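Local structure of inositol monophosphatase family protein (Staphylococcus aureus, 5I3S) at residues 220-225 and 245-250; 148-153 and 195-200; 207-212 and 231-236. The protein probably hydrolyses the phosphate monoester of inositol phosphates or related small phosphorylated substrates, as an inositol monophosphatase-family enzyme with the sugar phosphatase fold. One frame throughout, in Å; residues are numbered along the deposited sequence.

Interaction 1. Residues 220-225 and 245-250; sequences NGQASN and GLHQEI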
loop_
_atom_site.group_PDB
_atom_site.type_symbol
_atom_site.label_atom_id
_atom_site.label_comp_id
_atom_site.label_asym_id
_atom_site.label_seq_id
_atom_site.Cartn_x
_atom_site.Cartn_y
_atom_site.Cartn_z
ATOM N N ASN A 220 -21.060 -1.529 -9.285
ATOM C CA ASN A 220 -21.562 -2.923 -9.174
ATOM C C ASN A 220 -20.762 -3.847 -8.313
ATOM O O ASN A 220 -20.857 -5.064 -8.520
ATOM C CB ASN A 220 -21.757 -3.601 -10.565
ATOM C CG ASN A 220 -23.173 -3.568 -11.011
ATOM O OD1 ASN A 220 -23.551 -2.753 -11.855
ATOM N ND2 ASN A 220 -23.990 -4.444 -10.422
ATOM N N GLY A 221 -20.039 -3.309 -7.327
ATOM C CA GLY A 221 -19.343 -4.169 -6.368
ATOM C C GLY A 221 -20.305 -4.680 -5.315
ATOM O O GLY A 221 -21.454 -4.208 -5.276
ATOM N N GLN A 222 -19.880 -5.653 -4.483
ATOM C CA GLN A 222 -20.654 -5.978 -3.302
ATOM C C GLN A 222 -19.951 -5.952 -1.956
ATOM O O GLN A 222 -18.747 -6.161 -1.830
ATOM C CB GLN A 222 -21.456 -7.243 -3.436
ATOM C CG GLN A 222 -20.802 -8.393 -4.141
ATOM C CD GLN A 222 -21.722 -9.620 -4.149
ATOM O OE1 GLN A 222 -21.461 -10.650 -4.814
ATOM N NE2 GLN A 222 -22.814 -9.517 -3.393
ATOM N N ALA A 223 -20.780 -5.710 -0.948
ATOM C CA ALA A 223 -20.330 -5.502 0.386
ATOM C C ALA A 223 -21.220 -6.269 1.311
ATOM O O ALA A 223 -22.398 -6.262 1.148
ATOM C CB ALA A 223 -20.354 -4.037 0.736
ATOM N N SER A 224 -20.586 -6.918 2.272
ATOM C CA SER A 224 -21.221 -7.537 3.375
ATOM C C SER A 224 -20.237 -7.490 4.547
ATOM O O SER A 224 -19.144 -6.969 4.414
ATOM C CB SER A 224 -21.522 -8.996 3.043
ATOM O OG SER A 224 -20.321 -9.740 2.954
ATOM N N ASN A 225 -20.650 -8.055 5.680
ATOM C CA ASN A 225 -19.740 -8.364 6.753
ATOM C C ASN A 225 -19.246 -9.772 6.490
ATOM O O ASN A 225 -19.543 -10.349 5.408
ATOM C CB ASN A 225 -20.410 -8.160 8.114
ATOM C CG ASN A 225 -21.374 -9.246 8.504
ATOM O OD1 ASN A 225 -21.679 -10.175 7.778
ATOM N ND2 ASN A 225 -21.866 -9.120 9.693
ATOM N N GLY A 245 -18.189 -11.602 -8.303
ATOM C CA GLY A 245 -17.729 -12.964 -8.437
ATOM C C GLY A 245 -16.880 -13.418 -7.255
ATOM O O GLY A 245 -17.051 -14.487 -6.678
ATOM N N LEU A 246 -15.923 -12.625 -6.865
ATOM C CA LEU A 246 -15.092 -13.206 -5.905
ATOM C C LEU A 246 -15.465 -12.862 -4.482
ATOM O O LEU A 246 -14.994 -13.523 -3.551
ATOM C CB LEU A 246 -13.695 -12.910 -6.233
ATOM C CG LEU A 246 -13.010 -12.106 -5.223
ATOM C CD1 LEU A 246 -11.581 -12.561 -5.388
ATOM C CD2 LEU A 246 -13.417 -10.657 -5.527
ATOM N N HIS A 247 -16.309 -11.847 -4.314
ATOM C CA HIS A 247 -17.041 -11.750 -3.088
ATOM C C HIS A 247 -17.797 -13.056 -2.798
ATOM O O HIS A 247 -17.652 -13.610 -1.707
ATOM C CB HIS A 247 -18.013 -10.594 -3.130
ATOM C CG HIS A 247 -18.687 -10.349 -1.822
ATOM N ND1 HIS A 247 -19.722 -11.137 -1.359
ATOM C CD2 HIS A 247 -18.463 -9.423 -0.871
ATOM C CE1 HIS A 247 -20.129 -10.693 -0.189
ATOM N NE2 HIS A 247 -19.377 -9.655 0.132
ATOM N N GLN A 248 -18.552 -13.574 -3.765
ATOM C CA GLN A 248 -19.308 -14.827 -3.547
ATOM C C GLN A 248 -18.407 -16.053 -3.336
ATOM O O GLN A 248 -18.727 -16.872 -2.500
ATOM C CB GLN A 248 -20.461 -15.046 -4.609
ATOM C CG GLN A 248 -20.121 -15.427 -6.063
ATOM C CD GLN A 248 -21.190 -15.023 -7.123
ATOM O OE1 GLN A 248 -20.943 -15.076 -8.355
ATOM N NE2 GLN A 248 -22.359 -14.596 -6.655
ATOM N N GLU A 249 -17.262 -16.149 -4.029
ATOM C CA GLU A 249 -16.264 -17.226 -3.758
ATOM C C GLU A 249 -15.606 -17.130 -2.361
ATOM O O GLU A 249 -15.425 -18.152 -1.677
ATOM C CB GLU A 249 -15.167 -17.205 -4.840
ATOM C CG GLU A 249 -14.096 -18.317 -4.783
ATOM C CD GLU A 249 -13.029 -18.131 -5.813
ATOM O OE1 GLU A 249 -13.056 -17.131 -6.602
ATOM O OE2 GLU A 249 -12.077 -18.960 -5.814
ATOM N N ILE A 250 -15.193 -15.932 -1.946
ATOM C CA ILE A 250 -14.597 -15.803 -0.609
ATOM C C ILE A 250 -15.643 -16.139 0.465
ATOM O O ILE A 250 -15.340 -16.883 1.399
ATOM C CB ILE A 250 -13.997 -14.396 -0.319
ATOM C CG1 ILE A 250 -12.839 -14.103 -1.256
ATOM C CG2 ILE A 250 -13.485 -14.329 1.119
ATOM C CD1 ILE A 250 -12.447 -12.647 -1.313
#
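The imidazole of His247 meets Gln222 over one face and Ser224 at its edge. Gln222 CG sits above the face, 4.1 Å from the centroid of the His247 ring, which makes a CH-pi contact. Beyond CG the glutamine chain runs extended, and its flat amide continues the layer over the imidazole, the two planes stacked only 25° apart. At the edge, Ser224 OG and CB lie near the ring plane. His247 NE2 donates to Ser224 OG over 3.0 Å, with the hydroxyl just 14° out of that plane. Another part of the ring edge, CD2, comes 3.4 Å from the backbone O of Gln222, so the imidazole follows the strand from one residue to the next but one.

The torsions account for this reach. His247 holds CG anti to its backbone N (chi1 -173°), carrying the ring off the helix toward the strand, while Gln222 and Ser224 both direct CB at the helix. Ala223, between them, points away and packs on Leu213 and Leu216 of helix 206-218. The edge strand 222-224 of a five-stranded mixed sheet is thus flanked by a helix on either face, a piece of the alpha-beta layering of the sugar phosphatase fold; its pairing with strand 237-242 supplies Leu240, which also touches His247.

Ser224 OG plays both roles: it accepts from the histidine and donates to Asn225 O at 2.6 Å, in the carbonyl plane and on a lone pair. That relay fixes the hydroxyl's rotation and requires a proton on NE2, whereas one face of the ring is packed against the glutamine chain; NE2 of a buried histidine is thereby satisfied by a neutral hydroxyl.

Interaction 2. Residues 148-153 and 195-200; sequences RQSIIG and NLEAYM. With PO4 (phosphate ion), chain E.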
loop_
_atom_site.group_PDB
_atom_site.type_symbol
_atom_site.label_atom_id
_atom_site.label_comp_id
_atom_site.label_asym_id
_atom_site.label_seq_id
_atom_site.Cartn_x
_atom_site.Cartn_y
_atom_site.Cartn_z
ATOM N N ARG A 148 -8.019 -16.959 -7.196
ATOM C CA ARG A 148 -6.706 -17.435 -7.700
ATOM C C ARG A 148 -5.949 -16.420 -8.588
ATOM O O ARG A 148 -4.754 -16.501 -8.694
ATOM C CB ARG A 148 -6.911 -18.763 -8.483
ATOM N N GLN A 149 -6.664 -15.526 -9.267
ATOM C CA GLN A 149 -6.075 -14.417 -10.025
ATOM C C GLN A 149 -6.331 -13.046 -9.403
ATOM O O GLN A 149 -6.190 -12.043 -10.065
ATOM C CB GLN A 149 -6.657 -14.388 -11.466
ATOM C CG GLN A 149 -5.927 -15.293 -12.444
ATOM C CD GLN A 149 -6.629 -16.625 -12.613
ATOM O OE1 GLN A 149 -7.823 -16.674 -12.972
ATOM N NE2 GLN A 149 -5.906 -17.724 -12.347
ATOM N N SER A 150 -6.750 -12.986 -8.153
ATOM C CA SER A 150 -7.069 -11.690 -7.529
ATOM C C SER A 150 -5.970 -11.305 -6.536
ATOM O O SER A 150 -5.322 -12.175 -5.951
ATOM C CB SER A 150 -8.420 -11.763 -6.817
ATOM O OG SER A 150 -9.415 -12.253 -7.688
ATOM N N ILE A 151 -5.770 -10.001 -6.394
ATOM C CA ILE A 151 -5.045 -9.363 -5.285
ATOM C C ILE A 151 -6.050 -8.819 -4.310
ATOM O O ILE A 151 -6.981 -8.135 -4.725
ATOM C CB ILE A 151 -4.286 -8.108 -5.761
ATOM C CG1 ILE A 151 -3.379 -8.433 -6.957
ATOM C CG2 ILE A 151 -3.433 -7.543 -4.627
ATOM C CD1 ILE A 151 -2.604 -7.201 -7.421
ATOM N N ILE A 152 -5.786 -9.025 -3.023
ATOM C CA ILE A 152 -6.667 -8.671 -1.950
ATOM C C ILE A 152 -5.990 -7.793 -0.952
ATOM O O ILE A 152 -4.786 -7.862 -0.769
ATOM C CB ILE A 152 -7.174 -9.914 -1.181
ATOM C CG1 ILE A 152 -6.062 -10.609 -0.396
ATOM C CG2 ILE A 152 -7.795 -10.903 -2.183
ATOM C CD1 ILE A 152 -6.550 -11.802 0.377
ATOM N N GLY A 153 -6.803 -6.989 -0.288
ATOM C CA GLY A 153 -6.370 -6.123 0.745
ATOM C C GLY A 153 -6.668 -6.754 2.086
ATOM O O GLY A 153 -7.833 -7.095 2.347
ATOM N N ASN A 195 -8.190 -1.517 -8.451
ATOM C CA ASN A 195 -6.825 -1.708 -7.975
ATOM C C ASN A 195 -6.651 -2.905 -7.025
ATOM O O ASN A 195 -5.551 -3.473 -6.931
ATOM C CB ASN A 195 -6.280 -0.421 -7.331
ATOM C CG ASN A 195 -5.591 0.479 -8.346
ATOM O OD1 ASN A 195 -5.777 0.335 -9.589
ATOM N ND2 ASN A 195 -4.774 1.415 -7.844
ATOM N N LEU A 196 -7.717 -3.263 -6.322
ATOM C CA LEU A 196 -7.786 -4.487 -5.557
ATOM C C LEU A 196 -9.100 -5.174 -5.934
ATOM O O LEU A 196 -10.105 -4.496 -6.142
ATOM C CB LEU A 196 -7.817 -4.182 -4.059
ATOM C CG LEU A 196 -6.654 -3.490 -3.340
ATOM C CD1 LEU A 196 -6.996 -3.259 -1.864
ATOM C CD2 LEU A 196 -5.406 -4.348 -3.480
ATOM N N GLU A 197 -9.099 -6.499 -5.976
ATOM C CA GLU A 197 -10.290 -7.254 -6.284
ATOM C C GLU A 197 -11.084 -7.476 -5.050
ATOM O O GLU A 197 -12.300 -7.581 -5.140
ATOM C CB GLU A 197 -9.994 -8.607 -6.968
ATOM C CG GLU A 197 -9.655 -8.524 -8.463
ATOM C CD GLU A 197 -8.220 -8.154 -8.796
ATOM O OE1 GLU A 197 -7.334 -8.047 -7.919
ATOM O OE2 GLU A 197 -7.946 -8.008 -9.994
ATOM N N ALA A 198 -10.437 -7.525 -3.892
ATOM C CA ALA A 198 -11.174 -7.494 -2.640
ATOM C C ALA A 198 -10.358 -6.934 -1.477
ATOM O O ALA A 198 -9.134 -6.885 -1.524
ATOM C CB ALA A 198 -11.656 -8.884 -2.291
ATOM N N TYR A 199 -11.088 -6.560 -0.427
ATOM C CA TYR A 199 -10.568 -6.019 0.794
ATOM C C TYR A 199 -11.408 -6.593 1.967
ATOM O O TYR A 199 -12.631 -6.754 1.869
ATOM C CB TYR A 199 -10.675 -4.489 0.769
ATOM C CG TYR A 199 -10.393 -3.850 2.099
ATOM C CD1 TYR A 199 -9.133 -3.982 2.697
ATOM C CD2 TYR A 199 -11.364 -3.110 2.770
ATOM C CE1 TYR A 199 -8.844 -3.408 3.925
ATOM C CE2 TYR A 199 -11.108 -2.536 4.017
ATOM C CZ TYR A 199 -9.824 -2.666 4.582
ATOM O OH TYR A 199 -9.541 -2.154 5.846
ATOM N N MET A 200 -10.754 -6.830 3.106
ATOM C CA MET A 200 -11.442 -7.338 4.252
ATOM C C MET A 200 -10.740 -6.881 5.543
ATOM O O MET A 200 -9.499 -6.586 5.580
ATOM C CB MET A 200 -11.571 -8.887 4.153
ATOM C CG MET A 200 -10.226 -9.612 4.127
ATOM S SD MET A 200 -10.152 -11.134 3.162
ATOM C CE MET A 200 -10.167 -10.469 1.517
HETATM P P PO4 E . -5.984 -1.770 6.889
HETATM O O1 PO4 E . -6.371 -0.383 6.420
HETATM O O2 PO4 E . -5.286 -1.698 8.196
HETATM O O3 PO4 E . -5.080 -2.342 5.807
HETATM O O4 PO4 E . -7.233 -2.614 6.962
#
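Glu197 leans across to Ser150 and Ile151, and from CB to OE1 each of its atoms has a neighbour there. CB lies 3.5 Å from Ser150 CB, and CG passes Ser150 OG at 3.8 Å, a hydroxyl whose strongest partner is Asn146 O. At the next bond the chain bends (chi2 81°), turning the carboxylate to the start of strand 151-153. CD then stands near Ser150 CA, and OE1 takes the backbone N-H of Ile151 at 2.9 Å. The donor comes from above the carboxylate plane, 46° out of it. OE2 turns outward to His93 ND1 of the second subunit, so the two oxygens of one carboxylate tie a strand start to the dimer interface.

The backbone of Glu197 completes the grip, its N bonded to Ile151 O at 3.0 Å. From here strands 151-153 and 198-200 run parallel, as adjacent inner strands of the five-stranded mixed sheet of the sugar phosphatase fold. Gly153 straddles its partner in the way parallel pairing demands: its N bonds to Ala198 O, while its O accepts from Met200 N at 3.0 Å. CA-H...O contacts from Ile152 and Tyr199 fill the intervals.

On the face bearing Ile152 and Ala198, Ile152 CD1 meets Met200 CE at 4.0 Å, brought close by bends in the methionine chain. Elsewhere Leu196 CD1 lies against Gly153 CA, and its CD2 packs on Ile151 CG2, the two side chains crossing at about a right angle. Tyr199 faces the other way, toward helix 184-193, and its OH donates to phosphate O4 over 2.6 Å, with that oxygen lying at the ring edge and in plane.

Interaction 3. Residues 207-212 and 231-236; sequences WDFAGG and LTISGP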
loop_
_atom_site.group_PDB
_atom_site.type_symbol
_atom_site.label_atom_id
_atom_site.label_comp_id
_atom_site.label_asym_id
_atom_site.label_seq_id
_atom_site.Cartn_x
_atom_site.Cartn_y
_atom_site.Cartn_z
ATOM N N TRP A 207 -18.255 5.350 9.942
ATOM C CA TRP A 207 -17.587 6.484 9.299
ATOM C C TRP A 207 -16.354 6.092 8.456
ATOM O O TRP A 207 -15.909 6.889 7.640
ATOM C CB TRP A 207 -17.194 7.571 10.321
ATOM C CG TRP A 207 -16.432 7.107 11.518
ATOM C CD1 TRP A 207 -15.111 6.833 11.582
ATOM C CD2 TRP A 207 -16.953 6.869 12.841
ATOM N NE1 TRP A 207 -14.765 6.429 12.865
ATOM C CE2 TRP A 207 -15.880 6.450 13.650
ATOM C CE3 TRP A 207 -18.224 6.964 13.410
ATOM C CZ2 TRP A 207 -16.037 6.135 15.012
ATOM C CZ3 TRP A 207 -18.381 6.654 14.760
ATOM C CH2 TRP A 207 -17.294 6.252 15.542
ATOM N N ASP A 208 -15.843 4.878 8.619
ATOM C CA ASP A 208 -14.803 4.391 7.708
ATOM C C ASP A 208 -15.343 3.731 6.405
ATOM O O ASP A 208 -14.652 3.721 5.394
ATOM C CB ASP A 208 -13.863 3.449 8.424
ATOM C CG ASP A 208 -13.131 4.107 9.605
ATOM O OD1 ASP A 208 -13.126 3.459 10.670
ATOM O OD2 ASP A 208 -12.645 5.250 9.501
ATOM N N PHE A 209 -16.563 3.221 6.407
ATOM C CA PHE A 209 -17.080 2.630 5.199
ATOM C C PHE A 209 -18.199 3.346 4.516
ATOM O O PHE A 209 -18.443 3.066 3.341
ATOM C CB PHE A 209 -17.453 1.166 5.398
ATOM C CG PHE A 209 -18.451 0.920 6.479
ATOM C CD1 PHE A 209 -19.792 1.172 6.275
ATOM C CD2 PHE A 209 -18.033 0.395 7.704
ATOM C CE1 PHE A 209 -20.710 0.888 7.255
ATOM C CE2 PHE A 209 -18.941 0.130 8.705
ATOM C CZ PHE A 209 -20.289 0.360 8.464
ATOM N N ALA A 210 -18.865 4.266 5.201
ATOM C CA ALA A 210 -20.073 4.888 4.636
ATOM C C ALA A 210 -19.867 5.545 3.285
ATOM O O ALA A 210 -20.613 5.274 2.366
ATOM C CB ALA A 210 -20.674 5.874 5.613
ATOM N N GLY A 211 -18.864 6.411 3.164
ATOM C CA GLY A 211 -18.583 7.080 1.867
ATOM C C GLY A 211 -18.140 6.104 0.835
ATOM O O GLY A 211 -18.703 6.055 -0.261
ATOM N N GLY A 212 -17.145 5.272 1.182
ATOM C CA GLY A 212 -16.626 4.328 0.230
ATOM C C GLY A 212 -17.667 3.391 -0.379
ATOM O O GLY A 212 -17.567 3.004 -1.564
ATOM N N LEU A 231 -24.164 -4.339 5.293
ATOM C CA LEU A 231 -23.600 -3.255 6.094
ATOM C C LEU A 231 -24.580 -2.146 6.212
ATOM O O LEU A 231 -25.265 -1.825 5.274
ATOM C CB LEU A 231 -22.334 -2.674 5.464
ATOM C CG LEU A 231 -21.231 -3.694 5.297
ATOM C CD1 LEU A 231 -20.068 -3.091 4.536
ATOM C CD2 LEU A 231 -20.795 -4.233 6.642
ATOM N N THR A 232 -24.626 -1.541 7.380
ATOM C CA THR A 232 -25.507 -0.432 7.629
ATOM C C THR A 232 -24.704 0.526 8.473
ATOM O O THR A 232 -23.663 0.149 9.020
ATOM C CB THR A 232 -26.802 -0.846 8.388
ATOM O OG1 THR A 232 -26.478 -1.365 9.685
ATOM C CG2 THR A 232 -27.582 -1.913 7.613
ATOM N N ILE A 233 -25.205 1.751 8.607
ATOM C CA ILE A 233 -24.524 2.785 9.389
ATOM C C ILE A 233 -24.966 2.821 10.851
ATOM O O ILE A 233 -24.557 3.694 11.595
ATOM C CB ILE A 233 -24.600 4.175 8.711
ATOM C CG1 ILE A 233 -26.056 4.601 8.465
ATOM C CG2 ILE A 233 -23.833 4.120 7.400
ATOM C CD1 ILE A 233 -26.195 6.110 8.405
ATOM N N SER A 234 -25.732 1.826 11.284
ATOM C CA SER A 234 -26.245 1.795 12.644
ATOM C C SER A 234 -25.214 1.257 13.619
ATOM O O SER A 234 -25.350 1.457 14.821
ATOM C CB SER A 234 -27.535 0.935 12.696
ATOM O OG SER A 234 -27.270 -0.395 12.234
ATOM N N GLY A 235 -24.227 0.518 13.135
ATOM C CA GLY A 235 -23.140 0.087 13.989
ATOM C C GLY A 235 -21.821 -0.317 13.325
ATOM O O GLY A 235 -21.739 -0.518 12.116
ATOM N N PRO A 236 -20.760 -0.439 14.131
ATOM C CA PRO A 236 -19.534 -1.008 13.576
ATOM C C PRO A 236 -19.775 -2.443 13.052
ATOM O O PRO A 236 -20.753 -3.079 13.455
ATOM C CB PRO A 236 -18.582 -1.031 14.780
ATOM C CG PRO A 236 -19.506 -1.079 15.995
ATOM C CD PRO A 236 -20.663 -0.208 15.591
#
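Phe209 presents the edge of its ring to the backbone of Thr232 and Gly235. Both carbonyl oxygens lie near the ring plane: Thr232 O is 3.4 Å from Phe209 CZ and almost as near to CE1, while Gly235 O stands 4.0 Å from CZ. The weakly positive hydrogens of the aromatic rim therefore face oxygen, an electrostatically favourable setting even though no hydrogen bond crosses this contact. The first torsion places CG between the backbone N and the carbonyl carbon (chi1 57°), which swings the ring out from the helix into the bend of the loop.

Apolar packing supplies the rest. Leu231 CB and Ile233 CG2 approach Phe209 CE1 obliquely, at 4.3 and 4.5 Å. Ile233 CG2 also touches Ala210 CB at 4.0 Å, so a single methyl branch serves two successive helix residues. Phe209 and Leu231 meet again on Ile239 of strand 237-242, and Ala210 rests on Val81 of strand 78-83.

The sequence Trp207-Asp208-Phe209-Ala210-Gly211 matches the WDxAG signature of the inositol monophosphatase family, at the start of helix 206-218. In characterised relatives the aspartate of this signature takes part in metal binding; here Asp208 OD2 lies close to the carboxylates of Asp83 and Asp86, consistent with such a site. Phe209 and Ala210 join this helical stretch to the loop that leads from strand 222-224 to strand 237-242.

Polar bonding within the loop is local. Thr232 OG1 and Ser234 OG are hydrogen-bonded at 2.8 Å, either being able to donate, on either side of Ile233, which packs on the helix.

Interactions 1 and 2 share one five-stranded sheet, their centres 11 Å apart, and meet through helix 245-250: Leu246 CD2 lies 4.1 Å from Ala198 CB, and Ile250 CD1 reaches the same methyl at 4.0 Å. Interaction 3, centred 16 Å from interaction 1, joins it through Leu231, whose CD1 is 3.9 Å from Ala223 CB. Interactions 2 and 3 do not touch, their nearest atoms being about 7 Å apart. Asp208 OD1 is 8.9 Å from O1 of the phosphate held by Tyr199, which leaves this ion, probably taken from the crystallisation liquor, near but not at the likely metal site. Interaction 1 involves strand 222-224, outermost in this sheet within the chain.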